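Local coordinates for protein major extracellular endoglucanase (Xanthomonas campestris pv. campestris, PDB 4TUF) that hydrolyses internal beta-1,4-glucosidic linkages of cellulose, lichenin and cereal beta-D-glucans through its secreted family 5 glycoside hydrolase catalytic domain, at residues F25-G30 with V57-C62. Residues are numbered along the deposited sequence; the frame is centred on the assembly and turned at random. Where two conformers were deposited one is given.
Sequences FGFETG and VRLPFC
Leu-59 opens the contact: its CD2 meets CD2 of Phe-27 at 4.0 Å, near the plane of that ring, so the methyl addresses an edge and not a face. Pro-60 follows, turned directly at residues 25-30, and two side chains of that loop pack against its ring. Its CG lies over one face of the Phe-25 ring, 3.8 Å from the ring centroid and 22° off the normal, a CH-pi contact. Its CB is 3.4 Å from OE1 of Glu-28, whose side chain runs alongside the proline. A bend at chi2 (-63°) turns that carboxylate back onto its own loop, where OE1 accepts a nearly straight bond from Gly-26 N through the syn lone pair (2.9 Å); OE2 lies in plane at the Phe-25 edge. Water bridges the Pro-60 carbonyl to the loop, donating to Pro-60 O at 2.7 Å and accepting from Phe-27 N. Further along, CA of Phe-61 offers a CA-H...O contact to Phe-27 O (3.6 Å), and Cys-62 N makes a weak, bent bond to the same oxygen (3.4 Å, 123°). CB and SG of Cys-62, disulfide-bonded to Cys-115, each pack 3.9 Å from Glu-28 CA. The type I turn from Gly-26 to Thr-29 sets Phe-27 O and the Glu-28 side chain against the strand end, Gly-26 O accepting from both N and OG1 of Thr-29. Phe-25 approaches the predicted nucleophile Glu-278, salt-bridged by Arg-58, placing the contact beside the active site. In this TIM barrel, the loop after strand 16-23 folds over the C-terminal end of adjacent parallel strand 56-61, while Phe-27 and Leu-59 both reach Leu-92 of helix 88-102 and Leu-59 also touches strand 105-110.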
loop_
_atom_site.group_PDB
_atom_site.type_symbol
_atom_site.label_atom_id
_atom_site.label_comp_id
_atom_site.label_asym_id
_atom_site.label_seq_id
_atom_site.Cartn_x
_atom_site.Cartn_y
_atom_site.Cartn_z
ATOM N N PHE A 25 7.277 0.528 6.579
ATOM C CA PHE A 25 7.261 -0.871 7.004
ATOM C C PHE A 25 7.825 -1.091 8.401
ATOM O O PHE A 25 8.519 -0.229 8.938
ATOM C CB PHE A 25 8.060 -1.728 6.016
ATOM C CG PHE A 25 7.387 -1.915 4.691
ATOM C CD1 PHE A 25 7.438 -0.928 3.731
ATOM C CD2 PHE A 25 6.700 -3.084 4.406
ATOM C CE1 PHE A 25 6.811 -1.100 2.519
ATOM C CE2 PHE A 25 6.076 -3.259 3.192
ATOM C CZ PHE A 25 6.132 -2.267 2.245
ATOM N N GLY A 26 7.578 -2.277 8.946
ATOM C CA GLY A 26 8.109 -2.673 10.230
ATOM C C GLY A 26 7.072 -3.427 11.041
ATOM O O GLY A 26 7.351 -4.511 11.560
ATOM N N PHE A 27 5.869 -2.864 11.135
ATOM C CA PHE A 27 4.816 -3.431 11.977
ATOM C C PHE A 27 4.311 -4.783 11.469
ATOM O O PHE A 27 3.528 -5.448 12.147
ATOM C CB PHE A 27 3.635 -2.459 12.094
ATOM C CG PHE A 27 3.873 -1.308 13.037
ATOM C CD1 PHE A 27 3.902 -1.512 14.407
ATOM C CD2 PHE A 27 4.054 -0.021 12.554
ATOM C CE1 PHE A 27 4.119 -0.460 15.276
ATOM C CE2 PHE A 27 4.270 1.035 13.417
ATOM C CZ PHE A 27 4.304 0.816 14.780
ATOM N N GLU A 28 4.748 -5.188 10.280
ATOM C CA GLU A 28 4.314 -6.463 9.722
ATOM C C GLU A 28 5.445 -7.481 9.766
ATOM O O GLU A 28 5.367 -8.537 9.139
ATOM C CB GLU A 28 3.804 -6.281 8.285
ATOM C CG GLU A 28 4.873 -6.283 7.191
ATOM C CD GLU A 28 5.873 -5.139 7.306
ATOM O OE1 GLU A 28 5.620 -4.175 8.067
ATOM O OE2 GLU A 28 6.918 -5.210 6.619
ATOM N N THR A 29 6.492 -7.166 10.523
ATOM C CA THR A 29 7.663 -8.031 10.593
ATOM C C THR A 29 7.883 -8.612 11.983
ATOM O O THR A 29 7.131 -8.329 12.917
ATOM C CB THR A 29 8.935 -7.280 10.188
ATOM O OG1 THR A 29 9.346 -6.430 11.266
ATOM C CG2 THR A 29 8.687 -6.450 8.934
ATOM N N GLY A 30 8.937 -9.412 12.110
ATOM C CA GLY A 30 9.262 -10.062 13.363
ATOM C C GLY A 30 9.532 -9.096 14.495
ATOM O O GLY A 30 9.426 -9.470 15.660
ATOM N N VAL A 57 0.499 8.135 4.566
ATOM C CA VAL A 57 1.337 7.002 4.919
ATOM C C VAL A 57 0.544 5.695 4.827
ATOM O O VAL A 57 -0.603 5.615 5.271
ATOM C CB VAL A 57 1.923 7.183 6.345
ATOM C CG1 VAL A 57 2.038 5.860 7.074
ATOM C CG2 VAL A 57 3.267 7.885 6.286
ATOM N N ARG A 58 1.156 4.679 4.229
ATOM C CA ARG A 58 0.582 3.343 4.206
ATOM C C ARG A 58 1.312 2.476 5.233
ATOM O O ARG A 58 2.518 2.275 5.127
ATOM C CB ARG A 58 0.684 2.742 2.803
ATOM C CG ARG A 58 -0.031 1.407 2.602
ATOM C CD ARG A 58 0.015 1.033 1.126
ATOM N NE ARG A 58 -0.634 -0.238 0.803
ATOM C CZ ARG A 58 0.009 -1.395 0.674
ATOM N NH1 ARG A 58 1.323 -1.450 0.856
ATOM N NH2 ARG A 58 -0.661 -2.497 0.362
ATOM N N LEU A 59 0.578 1.977 6.226
ATOM C CA LEU A 59 1.158 1.214 7.335
ATOM C C LEU A 59 0.886 -0.286 7.269
ATOM O O LEU A 59 -0.186 -0.743 7.663
ATOM C CB LEU A 59 0.630 1.735 8.674
ATOM C CG LEU A 59 1.440 2.781 9.431
ATOM C CD1 LEU A 59 0.858 2.956 10.820
ATOM C CD2 LEU A 59 2.899 2.373 9.506
ATOM N N PRO A 60 1.857 -1.062 6.772
ATOM C CA PRO A 60 1.720 -2.517 6.883
ATOM C C PRO A 60 1.673 -2.981 8.342
ATOM O O PRO A 60 2.356 -2.417 9.189
ATOM C CB PRO A 60 2.980 -3.043 6.181
ATOM C CG PRO A 60 3.369 -1.949 5.227
ATOM C CD PRO A 60 2.998 -0.667 5.927
ATOM N N PHE A 61 0.855 -3.986 8.626
ATOM C CA PHE A 61 0.837 -4.616 9.943
ATOM C C PHE A 61 0.588 -6.117 9.781
ATOM O O PHE A 61 0.294 -6.588 8.687
ATOM C CB PHE A 61 -0.233 -3.991 10.840
ATOM C CG PHE A 61 -1.641 -4.275 10.390
ATOM C CD1 PHE A 61 -2.318 -5.403 10.841
ATOM C CD2 PHE A 61 -2.289 -3.418 9.512
ATOM C CE1 PHE A 61 -3.613 -5.673 10.418
ATOM C CE2 PHE A 61 -3.578 -3.681 9.087
ATOM C CZ PHE A 61 -4.242 -4.811 9.542
ATOM N N CYS A 62 0.704 -6.862 10.871
ATOM C CA CYS A 62 0.435 -8.293 10.864
ATOM C C CYS A 62 -0.406 -8.605 12.092
ATOM O O CYS A 62 -0.446 -7.800 13.021
ATOM C CB CYS A 62 1.738 -9.092 10.861
ATOM S SG CYS A 62 2.756 -8.899 12.354
HETATM O O HOH W 1 4.588 -0.969 9.347
#